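Local coordinates for protein putative laminarinase (Phanerochaete chrysosporium, PDB 2W39) that probably hydrolyses beta-1,3-linked glucans such as laminarin, as a secreted family 16 glycoside hydrolase of a white-rot fungus, at residues A102-E107 with V116-G121; G97-A102 with N250-G255; E120-Q125 with D256-A261. All blocks are in the same frame, centred on the assembly; numbering follows the deposited sequence.

Contact 1: A102-E107 with V116-G121; sequences AWETDE and VDIIEG. With BGC (beta-D-glucopyranose), chain B; LGC (D-glucono-1,5-lactone), chain D; BGC (beta-D-glucopyranose), chain C.
Ala-102 O accepts two backbone bonds, from Ile-118 N at 2.9 Å and Ile-119 N at 3.0 Å. This is a classic beta bulge in the antiparallel hairpin of strands 98-105 and 115-120, within the GH16 beta sandwich. The Ile-119 bond is nearly straight (170°) and uses a lone pair of the carbonyl; Ala-102 N answers by bonding Ile-119 O. Past the bulge, Glu-104 and Val-116 exchange a pair of backbone bonds. Glu-115, Asp-117 and Glu-120 fit the family's ExDxxE signature, in which the bulge lets Glu-120 share the sugar-facing side with Asp-117. Glucose and gluconolactone are modelled over each other; Asp-117 OD1 lies 3.2 Å from LGC O5, and OD2 bonds His-133 weakly. Trp-103 projects beside Asp-117, and its CG, wedged between backbone N and carbonyl carbon (chi1 57°), turns one indole face to the C5-C6 side of the sugar. NE1 bonds Asn-250 OD1, fixing the ring's rotation. Replacing this tryptophan with an alanine would probably leave the sugar's C6 group without the ring face it rests on, and Asn-250 OD1 without that donor. The lactone's C6 sits 3.6 Å above the Trp-103 ring plane, over its centre.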
loop_
_atom_site.group_PDB
_atom_site.type_symbol
_atom_site.label_atom_id
_atom_site.label_comp_id
_atom_site.label_asym_id
_atom_site.label_seq_id
_atom_site.Cartn_x
_atom_site.Cartn_y
_atom_site.Cartn_z
ATOM N N ALA A 102 0.303 0.268 0.891
ATOM C CA ALA A 102 1.678 0.575 0.465
ATOM C C ALA A 102 1.503 1.328 -0.852
ATOM O O ALA A 102 0.837 0.845 -1.779
ATOM C CB ALA A 102 2.508 -0.690 0.276
ATOM N N TRP A 103 2.070 2.528 -0.929
ATOM C CA TRP A 103 1.702 3.455 -1.987
ATOM C C TRP A 103 2.770 4.509 -2.158
ATOM O O TRP A 103 3.729 4.566 -1.396
ATOM C CB TRP A 103 0.310 4.039 -1.694
ATOM C CG TRP A 103 0.127 4.737 -0.392
ATOM C CD1 TRP A 103 0.199 4.190 0.873
ATOM C CD2 TRP A 103 -0.335 6.075 -0.218
ATOM N NE1 TRP A 103 -0.137 5.134 1.818
ATOM C CE2 TRP A 103 -0.476 6.298 1.174
ATOM C CE3 TRP A 103 -0.647 7.111 -1.103
ATOM C CZ2 TRP A 103 -0.932 7.503 1.689
ATOM C CZ3 TRP A 103 -1.112 8.308 -0.582
ATOM C CH2 TRP A 103 -1.232 8.493 0.799
ATOM N N GLU A 104 2.573 5.346 -3.169
ATOM C CA GLU A 104 3.451 6.497 -3.394
ATOM C C GLU A 104 2.604 7.711 -3.683
ATOM O O GLU A 104 1.566 7.621 -4.354
ATOM C CB GLU A 104 4.408 6.289 -4.579
ATOM C CG GLU A 104 5.288 5.081 -4.432
ATOM C CD GLU A 104 6.334 4.971 -5.529
ATOM O OE1 GLU A 104 6.270 5.735 -6.512
ATOM O OE2 GLU A 104 7.235 4.098 -5.398
ATOM N N THR A 105 3.049 8.860 -3.187
ATOM C CA THR A 105 2.400 10.120 -3.527
ATOM C C THR A 105 3.323 11.291 -3.230
ATOM O O THR A 105 4.412 11.114 -2.667
ATOM C CB THR A 105 1.052 10.270 -2.764
ATOM O OG1 THR A 105 0.275 11.299 -3.380
ATOM C CG2 THR A 105 1.280 10.621 -1.296
ATOM N N ASP A 106 2.861 12.477 -3.616
ATOM C CA ASP A 106 3.422 13.729 -3.160
ATOM C C ASP A 106 2.327 14.407 -2.327
ATOM O O ASP A 106 1.351 14.957 -2.867
ATOM C CB ASP A 106 3.821 14.548 -4.393
ATOM C CG ASP A 106 4.468 15.858 -4.054
ATOM O OD1 ASP A 106 4.328 16.324 -2.918
ATOM O OD2 ASP A 106 5.128 16.444 -4.958
ATOM N N GLU A 107 2.454 14.303 -1.012
ATOM C CA GLU A 107 1.436 14.830 -0.113
ATOM C C GLU A 107 1.312 16.336 -0.265
ATOM O O GLU A 107 0.221 16.897 -0.123
ATOM C CB GLU A 107 1.753 14.483 1.341
ATOM C CG GLU A 107 1.650 13.001 1.687
ATOM C CD GLU A 107 2.459 12.686 2.911
ATOM O OE1 GLU A 107 3.694 12.813 2.843
ATOM O OE2 GLU A 107 1.872 12.342 3.959
ATOM N N VAL A 116 -0.015 6.582 -6.567
ATOM C CA VAL A 116 -0.190 5.202 -7.021
ATOM C C VAL A 116 -0.280 4.298 -5.808
ATOM O O VAL A 116 0.645 4.227 -4.984
ATOM C CB VAL A 116 0.911 4.715 -8.016
ATOM C CG1 VAL A 116 2.321 4.996 -7.481
ATOM C CG2 VAL A 116 0.706 3.224 -8.315
ATOM N N ASP A 117 -1.409 3.608 -5.705
ATOM C CA ASP A 117 -1.644 2.649 -4.625
ATOM C C ASP A 117 -1.254 1.286 -5.133
ATOM O O ASP A 117 -1.793 0.817 -6.133
ATOM C CB ASP A 117 -3.110 2.676 -4.198
ATOM C CG ASP A 117 -3.576 4.079 -3.858
ATOM O OD1 ASP A 117 -2.870 4.768 -3.078
ATOM O OD2 ASP A 117 -4.594 4.517 -4.389
ATOM N N ILE A 118 -0.283 0.670 -4.457
ATOM C CA ILE A 118 0.303 -0.595 -4.886
ATOM C C ILE A 118 -0.353 -1.773 -4.159
ATOM O O ILE A 118 -0.750 -2.753 -4.795
ATOM C CB ILE A 118 1.837 -0.571 -4.658
ATOM C CG1 ILE A 118 2.460 0.601 -5.432
ATOM C CG2 ILE A 118 2.439 -1.907 -5.054
ATOM C CD1 ILE A 118 3.917 0.910 -5.048
ATOM N N ILE A 119 -0.454 -1.661 -2.834
ATOM C CA ILE A 119 -1.199 -2.592 -2.000
ATOM C C ILE A 119 -2.249 -1.782 -1.277
ATOM O O ILE A 119 -1.931 -0.800 -0.622
ATOM C CB ILE A 119 -0.306 -3.288 -0.959
ATOM C CG1 ILE A 119 0.944 -3.899 -1.625
ATOM C CG2 ILE A 119 -1.133 -4.335 -0.200
ATOM C CD1 ILE A 119 1.949 -4.508 -0.644
ATOM N N GLU A 120 -3.512 -2.182 -1.381
ATOM C CA GLU A 120 -4.565 -1.461 -0.661
ATOM C C GLU A 120 -5.852 -2.251 -0.628
ATOM O O GLU A 120 -6.257 -2.846 -1.629
ATOM C CB GLU A 120 -4.878 -0.118 -1.348
ATOM C CG GLU A 120 -5.687 0.806 -0.435
ATOM C CD GLU A 120 -6.122 2.110 -1.070
ATOM O OE1 GLU A 120 -5.997 2.273 -2.303
ATOM O OE2 GLU A 120 -6.611 2.975 -0.307
ATOM N N GLY A 121 -6.522 -2.222 0.519
ATOM C CA GLY A 121 -7.881 -2.736 0.623
ATOM C C GLY A 121 -8.426 -2.419 1.995
ATOM O O GLY A 121 -7.797 -1.695 2.773
HETATM C C2 BGC B . -6.501 7.547 -0.932
HETATM C C3 BGC B . -5.455 8.160 0.002
HETATM C C4 BGC B . -5.088 7.130 1.058
HETATM C C5 BGC B . -4.350 6.011 0.339
HETATM C C6 BGC B . -3.839 4.960 1.315
HETATM C C1 BGC B . -6.278 6.063 -1.289
HETATM O O1 BGC B . -7.498 5.333 -1.061
HETATM O O2 BGC B . -6.575 8.321 -2.140
HETATM O O3 BGC B . -5.947 9.372 0.603
HETATM O O4 BGC B . -4.264 7.700 2.073
HETATM O O5 BGC B . -5.204 5.368 -0.621
HETATM O O6 BGC B . -4.899 4.056 1.648
HETATM C C1 LGC D . -6.078 6.551 -1.461
HETATM C C2 LGC D . -6.307 7.953 -0.982
HETATM O O5 LGC D . -5.070 5.665 -0.879
HETATM O O1 LGC D . -6.765 6.109 -2.368
HETATM O O2 LGC D . -6.236 8.880 -2.082
HETATM C C3 LGC D . -5.320 8.318 0.133
HETATM O O3 LGC D . -5.822 9.434 0.888
HETATM C C4 LGC D . -5.088 7.113 1.045
HETATM O O4 LGC D . -4.392 7.486 2.230
HETATM C C5 LGC D . -4.285 6.095 0.242
HETATM C C6 LGC D . -3.851 4.850 1.011
HETATM O O6 LGC D . -4.956 4.173 1.627
HETATM C C2 BGC C . -6.550 11.658 0.969
HETATM C C3 BGC C . -6.126 13.071 0.584
HETATM C C4 BGC C . -4.662 13.347 0.914
HETATM C C5 BGC C . -3.765 12.246 0.339
HETATM C C6 BGC C . -2.306 12.383 0.774
HETATM C C1 BGC C . -5.586 10.644 0.364
HETATM O O2 BGC C . -7.873 11.418 0.473
HETATM O O3 BGC C . -6.950 14.023 1.269
HETATM O O4 BGC C . -4.290 14.623 0.367
HETATM O O5 BGC C . -4.254 10.975 0.782
HETATM O O6 BGC C . -2.137 12.068 2.168
#

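Contact 2: G97-A102 with N250-G255; sequences GTWPAA and NLTFCG. With BGC (beta-D-glucopyranose), chain B; LGC (D-glucono-1,5-lactone), chain D.
Trp-99 and Thr-252 form a hydrogen-bonded antiparallel pair at the tight heart of the contact between strands 98-105 and 246-253. Trp-99 N bonds Thr-252 O at 2.9 Å, and Thr-252 N returns a bond to Trp-99 O. Ala-101 and Asn-250 exchange a second pair of backbone bonds. Thr-252 OG1 stands opposite its own backbone N (chi1 -165°) and bonds Asp-25, which turns the CG2 methyl to Trp-99, 3.6 Å from CE3. Cys-254 O closes on the same indole at its edge, near the ring plane and 3.3 Å from Trp-99 CE3. At the far end Cys-254 N bonds Gly-97 O at 2.9 Å, and the same oxygen receives a CA-H contact from Phe-253. The backbone of Gly-97 would jam any CB against the preceding carbonyl oxygen.

Between the two strands packing is sparser on the face of Pro-100 and Leu-251, where Pro-100 CB, covered also by Tyr-175, is 4.2 Å from Leu-251 CD1, and toward partly exposed Gly-255. Trp-99 NE1 bonds Glu-120 OE2 and also lies 3.2 Å from O6 of both LGC and the glucose modelled in its place, while Ala-101 CB comes within 3.4 Å of LGC C6. Strand 98-105 thus supplies sugar-facing residues, backed by strand 246-253, in the -1 subsite of the glucan-binding cleft on the concave sheet of a GH16 beta-jelly-roll sandwich.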
loop_
_atom_site.group_PDB
_atom_site.type_symbol
_atom_site.label_atom_id
_atom_site.label_comp_id
_atom_site.label_asym_id
_atom_site.label_seq_id
_atom_site.Cartn_x
_atom_site.Cartn_y
_atom_site.Cartn_z
ATOM N N GLY A 97 -12.182 -3.583 10.092
ATOM C CA GLY A 97 -11.838 -2.191 10.287
ATOM C C GLY A 97 -10.503 -1.790 9.706
ATOM O O GLY A 97 -10.219 -0.600 9.579
ATOM N N THR A 98 -9.669 -2.760 9.341
ATOM C CA THR A 98 -8.329 -2.420 8.872
ATOM C C THR A 98 -8.318 -1.858 7.458
ATOM O O THR A 98 -9.086 -2.293 6.591
ATOM C CB THR A 98 -7.351 -3.616 8.935
ATOM O OG1 THR A 98 -7.790 -4.688 8.103
ATOM C CG2 THR A 98 -7.136 -4.113 10.366
ATOM N N TRP A 99 -7.415 -0.905 7.251
ATOM C CA TRP A 99 -7.216 -0.268 5.957
ATOM C C TRP A 99 -5.714 -0.031 5.783
ATOM O O TRP A 99 -5.196 1.060 6.043
ATOM C CB TRP A 99 -8.033 1.008 5.875
ATOM C CG TRP A 99 -7.965 1.745 4.564
ATOM C CD1 TRP A 99 -7.310 1.386 3.404
ATOM C CD2 TRP A 99 -8.579 3.006 4.299
ATOM N NE1 TRP A 99 -7.471 2.361 2.446
ATOM C CE2 TRP A 99 -8.252 3.365 2.965
ATOM C CE3 TRP A 99 -9.363 3.880 5.061
ATOM C CZ2 TRP A 99 -8.683 4.568 2.383
ATOM C CZ3 TRP A 99 -9.792 5.070 4.474
ATOM C CH2 TRP A 99 -9.454 5.401 3.157
ATOM N N PRO A 100 -4.996 -1.094 5.392
ATOM C CA PRO A 100 -3.564 -0.980 5.154
ATOM C C PRO A 100 -3.279 -0.482 3.737
ATOM O O PRO A 100 -4.098 -0.687 2.835
ATOM C CB PRO A 100 -3.082 -2.420 5.292
ATOM C CG PRO A 100 -4.245 -3.252 4.768
ATOM C CD PRO A 100 -5.482 -2.473 5.158
ATOM N N ALA A 101 -2.118 0.133 3.541
ATOM C CA ALA A 101 -1.693 0.520 2.209
ATOM C C ALA A 101 -0.182 0.606 2.088
ATOM O O ALA A 101 0.514 0.986 3.039
ATOM C CB ALA A 101 -2.334 1.857 1.808
ATOM N N ALA A 102 0.303 0.268 0.891
ATOM C CA ALA A 102 1.678 0.575 0.465
ATOM C C ALA A 102 1.503 1.328 -0.852
ATOM O O ALA A 102 0.837 0.845 -1.779
ATOM C CB ALA A 102 2.508 -0.690 0.276
ATOM N N ASN A 250 1.406 2.194 5.565
ATOM C CA ASN A 250 0.600 2.607 6.716
ATOM C C ASN A 250 -0.480 1.611 7.054
ATOM O O ASN A 250 -0.773 0.696 6.282
ATOM C CB ASN A 250 -0.041 3.995 6.477
ATOM C CG ASN A 250 -1.126 3.947 5.433
ATOM O OD1 ASN A 250 -0.834 3.929 4.234
ATOM N ND2 ASN A 250 -2.386 3.878 5.869
ATOM N N LEU A 251 -1.089 1.842 8.209
ATOM C CA LEU A 251 -2.292 1.123 8.595
ATOM C C LEU A 251 -3.215 2.109 9.301
ATOM O O LEU A 251 -2.882 2.622 10.371
ATOM C CB LEU A 251 -1.934 -0.033 9.525
ATOM C CG LEU A 251 -3.120 -0.719 10.222
ATOM C CD1 LEU A 251 -4.100 -1.333 9.219
ATOM C CD2 LEU A 251 -2.611 -1.763 11.216
ATOM N N THR A 252 -4.359 2.392 8.684
ATOM C CA THR A 252 -5.417 3.128 9.362
ATOM C C THR A 252 -6.593 2.187 9.656
ATOM O O THR A 252 -6.555 0.999 9.299
ATOM C CB THR A 252 -5.829 4.430 8.597
ATOM O OG1 THR A 252 -6.591 5.233 9.512
ATOM C CG2 THR A 252 -6.623 4.163 7.329
ATOM N N PHE A 253 -7.615 2.708 10.338
ATOM C CA PHE A 253 -8.810 1.928 10.687
ATOM C C PHE A 253 -10.037 2.765 10.398
ATOM O O PHE A 253 -10.035 3.968 10.662
ATOM C CB PHE A 253 -8.829 1.527 12.174
ATOM C CG PHE A 253 -7.505 1.040 12.686
ATOM C CD1 PHE A 253 -6.667 1.893 13.401
ATOM C CD2 PHE A 253 -7.087 -0.263 12.437
ATOM C CE1 PHE A 253 -5.416 1.449 13.865
ATOM C CE2 PHE A 253 -5.851 -0.709 12.896
ATOM C CZ PHE A 253 -5.019 0.148 13.611
ATOM N N CYS A 254 -11.092 2.139 9.874
ATOM C CA CYS A 254 -12.358 2.827 9.588
ATOM C C CYS A 254 -12.114 3.957 8.579
ATOM O O CYS A 254 -11.465 3.727 7.567
ATOM C CB CYS A 254 -13.019 3.317 10.899
ATOM S SG CYS A 254 -13.145 2.012 12.156
ATOM N N GLY A 255 -12.624 5.158 8.836
ATOM C CA GLY A 255 -12.366 6.274 7.929
ATOM C C GLY A 255 -13.151 6.228 6.645
ATOM O O GLY A 255 -14.131 5.483 6.515
HETATM C C2 BGC B . -6.501 7.547 -0.932
HETATM C C3 BGC B . -5.455 8.160 0.002
HETATM C C4 BGC B . -5.088 7.130 1.058
HETATM C C5 BGC B . -4.350 6.011 0.339
HETATM C C6 BGC B . -3.839 4.960 1.315
HETATM C C1 BGC B . -6.278 6.063 -1.289
HETATM O O1 BGC B . -7.498 5.333 -1.061
HETATM O O2 BGC B . -6.575 8.321 -2.140
HETATM O O3 BGC B . -5.947 9.372 0.603
HETATM O O4 BGC B . -4.264 7.700 2.073
HETATM O O5 BGC B . -5.204 5.368 -0.621
HETATM O O6 BGC B . -4.899 4.056 1.648
HETATM C C1 LGC D . -6.078 6.551 -1.461
HETATM C C2 LGC D . -6.307 7.953 -0.982
HETATM O O5 LGC D . -5.070 5.665 -0.879
HETATM O O1 LGC D . -6.765 6.109 -2.368
HETATM O O2 LGC D . -6.236 8.880 -2.082
HETATM C C3 LGC D . -5.320 8.318 0.133
HETATM O O3 LGC D . -5.822 9.434 0.888
HETATM C C4 LGC D . -5.088 7.113 1.045
HETATM O O4 LGC D . -4.392 7.486 2.230
HETATM C C5 LGC D . -4.285 6.095 0.242
HETATM C C6 LGC D . -3.851 4.850 1.011
HETATM O O6 LGC D . -4.956 4.173 1.627
#

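Contact 3: E120-Q125 with D256-A261; sequences EGVNDQ and DWAGQA. With BGC (beta-D-glucopyranose), chain B; LGC (D-glucono-1,5-lactone), chain D.
Val-122 meets Trp-257 because two torsions bring them together: the indole swings out anti to the main-chain nitrogen (chi1 -176°), and CG1 of the valine lies opposite its carbonyl carbon (chi1 -62°), which sets that methyl over the ring. The result is a CH-pi contact, with Val-122 CG1 3.7 Å from the centroid of the five-membered ring of Trp-257. It joins the loop between strands 115-120 and 129-133 to the short, weakly bonded helix 255-258 at the edge of the GH16 sugar site. The CG2 branch runs to the nitrogen side of the indole, 3.6 Å from Trp-257 NE1, and CG1 also presses on Ala-258 CB at 3.6 Å, so one valine fills the angle between the ring and the helix.

Farther along the loop, Asn-123 holds the backbone of the helix. Its ND2 bonds Ala-258 O at 3.0 Å in an almost perfectly straight bond (178°), in the plane of its own amide and on a carbonyl lone pair. The other end of the amide, OD1, accepts from Gly-97 N, so both ends are engaged and its flip is fixed. Asn-123 itself sits in a type I' turn from Val-122 to Gln-125, and Gln-125 NE2 reaches back to bond Asn-123 O. Helix 261-266 covers this region through Ile-263, which touches Val-122, Asn-123 and Trp-257. The indole also packs edge-to-face with Trp-99. On the sugar side, Glu-120 OE2 accepts from Trp-99 NE1 and faces the sugar; its carboxylate, nearly perpendicular to the Trp-257 ring, meets the ring edge with OE2 3.6 Å from Trp-257 CZ3.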
loop_
_atom_site.group_PDB
_atom_site.type_symbol
_atom_site.label_atom_id
_atom_site.label_comp_id
_atom_site.label_asym_id
_atom_site.label_seq_id
_atom_site.Cartn_x
_atom_site.Cartn_y
_atom_site.Cartn_z
ATOM N N GLU A 120 -3.512 -2.182 -1.381
ATOM C CA GLU A 120 -4.565 -1.461 -0.661
ATOM C C GLU A 120 -5.852 -2.251 -0.628
ATOM O O GLU A 120 -6.257 -2.846 -1.629
ATOM C CB GLU A 120 -4.878 -0.118 -1.348
ATOM C CG GLU A 120 -5.687 0.806 -0.435
ATOM C CD GLU A 120 -6.122 2.110 -1.070
ATOM O OE1 GLU A 120 -5.997 2.273 -2.303
ATOM O OE2 GLU A 120 -6.611 2.975 -0.307
ATOM N N GLY A 121 -6.522 -2.222 0.519
ATOM C CA GLY A 121 -7.881 -2.736 0.623
ATOM C C GLY A 121 -8.426 -2.419 1.995
ATOM O O GLY A 121 -7.797 -1.695 2.773
ATOM N N VAL A 122 -9.618 -2.950 2.269
ATOM C CA VAL A 122 -10.287 -2.694 3.529
ATOM C C VAL A 122 -10.987 -3.938 4.039
ATOM O O VAL A 122 -11.487 -4.750 3.252
ATOM C CB VAL A 122 -11.347 -1.549 3.407
ATOM C CG1 VAL A 122 -10.687 -0.248 3.013
ATOM C CG2 VAL A 122 -12.459 -1.906 2.434
ATOM N N ASN A 123 -11.054 -4.051 5.360
ATOM C CA ASN A 123 -11.937 -5.031 6.005
ATOM C C ASN A 123 -11.758 -6.435 5.483
ATOM O O ASN A 123 -12.734 -7.184 5.363
ATOM C CB ASN A 123 -13.401 -4.592 5.869
ATOM C CG ASN A 123 -13.647 -3.232 6.495
ATOM O OD1 ASN A 123 -13.125 -2.947 7.570
ATOM N ND2 ASN A 123 -14.451 -2.399 5.845
ATOM N N ASP A 124 -10.510 -6.802 5.187
ATOM C CA ASP A 124 -10.163 -8.155 4.737
ATOM C C ASP A 124 -10.751 -8.537 3.377
ATOM O O ASP A 124 -10.772 -9.707 3.013
ATOM C CB ASP A 124 -10.507 -9.205 5.821
ATOM C CG ASP A 124 -9.741 -8.983 7.104
ATOM O OD1 ASP A 124 -8.588 -8.514 7.048
ATOM O OD2 ASP A 124 -10.280 -9.308 8.191
ATOM N N GLN A 125 -11.209 -7.558 2.611
ATOM C CA GLN A 125 -11.881 -7.862 1.351
ATOM C C GLN A 125 -10.926 -7.977 0.175
ATOM O O GLN A 125 -10.582 -6.997 -0.479
ATOM C CB GLN A 125 -12.964 -6.822 1.054
ATOM C CG GLN A 125 -14.031 -6.741 2.122
ATOM C CD GLN A 125 -14.715 -8.063 2.341
ATOM O OE1 GLN A 125 -15.488 -8.513 1.494
ATOM N NE2 GLN A 125 -14.442 -8.699 3.475
ATOM N N ASP A 256 -12.695 6.989 5.666
ATOM C CA ASP A 256 -13.556 7.339 4.548
ATOM C C ASP A 256 -13.881 6.191 3.578
ATOM O O ASP A 256 -14.828 6.295 2.796
ATOM C CB ASP A 256 -12.971 8.542 3.818
ATOM C CG ASP A 256 -12.840 9.761 4.716
ATOM O OD1 ASP A 256 -13.635 9.907 5.681
ATOM O OD2 ASP A 256 -11.930 10.571 4.452
ATOM N N TRP A 257 -13.112 5.105 3.639
ATOM C CA TRP A 257 -13.439 3.892 2.898
ATOM C C TRP A 257 -13.886 2.806 3.873
ATOM O O TRP A 257 -15.063 2.444 3.883
ATOM C CB TRP A 257 -12.266 3.468 1.997
ATOM C CG TRP A 257 -12.522 2.266 1.112
ATOM C CD1 TRP A 257 -13.699 1.593 0.950
ATOM C CD2 TRP A 257 -11.573 1.632 0.246
ATOM N NE1 TRP A 257 -13.532 0.561 0.043
ATOM C CE2 TRP A 257 -12.233 0.560 -0.393
ATOM C CE3 TRP A 257 -10.216 1.850 -0.028
ATOM C CZ2 TRP A 257 -11.586 -0.283 -1.299
ATOM C CZ3 TRP A 257 -9.574 1.010 -0.927
ATOM C CH2 TRP A 257 -10.261 -0.048 -1.547
ATOM N N ALA A 258 -12.977 2.317 4.716
ATOM C CA ALA A 258 -13.245 1.137 5.556
ATOM C C ALA A 258 -14.382 1.324 6.550
ATOM O O ALA A 258 -15.045 0.354 6.927
ATOM C CB ALA A 258 -11.978 0.692 6.286
ATOM N N GLY A 259 -14.594 2.569 6.979
ATOM C CA GLY A 259 -15.565 2.849 8.037
ATOM C C GLY A 259 -16.998 3.051 7.595
ATOM O O GLY A 259 -17.895 3.120 8.441
ATOM N N GLN A 260 -17.232 3.156 6.289
ATOM C CA GLN A 260 -18.610 3.297 5.798
ATOM C C GLN A 260 -19.417 2.078 6.221
ATOM O O GLN A 260 -18.993 0.954 6.019
ATOM C CB GLN A 260 -18.630 3.389 4.284
ATOM C CG GLN A 260 -18.075 4.679 3.741
ATOM C CD GLN A 260 -18.282 4.806 2.253
ATOM O OE1 GLN A 260 -19.410 4.706 1.765
ATOM N NE2 GLN A 260 -17.200 5.035 1.517
ATOM N N ALA A 261 -20.596 2.300 6.791
ATOM C CA ALA A 261 -21.385 1.190 7.311
ATOM C C ALA A 261 -21.682 0.118 6.262
ATOM O O ALA A 261 -21.541 -1.070 6.532
ATOM C CB ALA A 261 -22.666 1.695 7.938
HETATM C C2 BGC B . -6.501 7.547 -0.932
HETATM C C3 BGC B . -5.455 8.160 0.002
HETATM C C4 BGC B . -5.088 7.130 1.058
HETATM C C5 BGC B . -4.350 6.011 0.339
HETATM C C6 BGC B . -3.839 4.960 1.315
HETATM C C1 BGC B . -6.278 6.063 -1.289
HETATM O O1 BGC B . -7.498 5.333 -1.061
HETATM O O2 BGC B . -6.575 8.321 -2.140
HETATM O O3 BGC B . -5.947 9.372 0.603
HETATM O O4 BGC B . -4.264 7.700 2.073
HETATM O O5 BGC B . -5.204 5.368 -0.621
HETATM O O6 BGC B . -4.899 4.056 1.648
HETATM C C1 LGC D . -6.078 6.551 -1.461
HETATM C C2 LGC D . -6.307 7.953 -0.982
HETATM O O5 LGC D . -5.070 5.665 -0.879
HETATM O O1 LGC D . -6.765 6.109 -2.368
HETATM O O2 LGC D . -6.236 8.880 -2.082
HETATM C C3 LGC D . -5.320 8.318 0.133
HETATM O O3 LGC D . -5.822 9.434 0.888
HETATM C C4 LGC D . -5.088 7.113 1.045
HETATM O O4 LGC D . -4.392 7.486 2.230
HETATM C C5 LGC D . -4.285 6.095 0.242
HETATM C C6 LGC D . -3.851 4.850 1.011
HETATM O O6 LGC D . -4.956 4.173 1.627
#

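In the fold
The three contacts follow one another along the floor and end of the sugar site. Contacts 1 and 2 share Ala-102 on strand 98-105, which pairs with 115-120 on one edge and 246-253 on the other; their centres are about 12 Å apart. Contact 3 takes up the chain where both outer strands leave the sheet, about 8 Å from contact 2 and about 15 Å from contact 1, measured between centres. A backbone hydrogen bond between Thr-98 O and Asn-123 N, 2.9 Å apart, ties contact 2 to contact 3. Glu-120 belongs to contacts 1 and 3 and, through Trp-99, touches contact 2, so all three converge on the glucose or gluconolactone modelled at the same subsite.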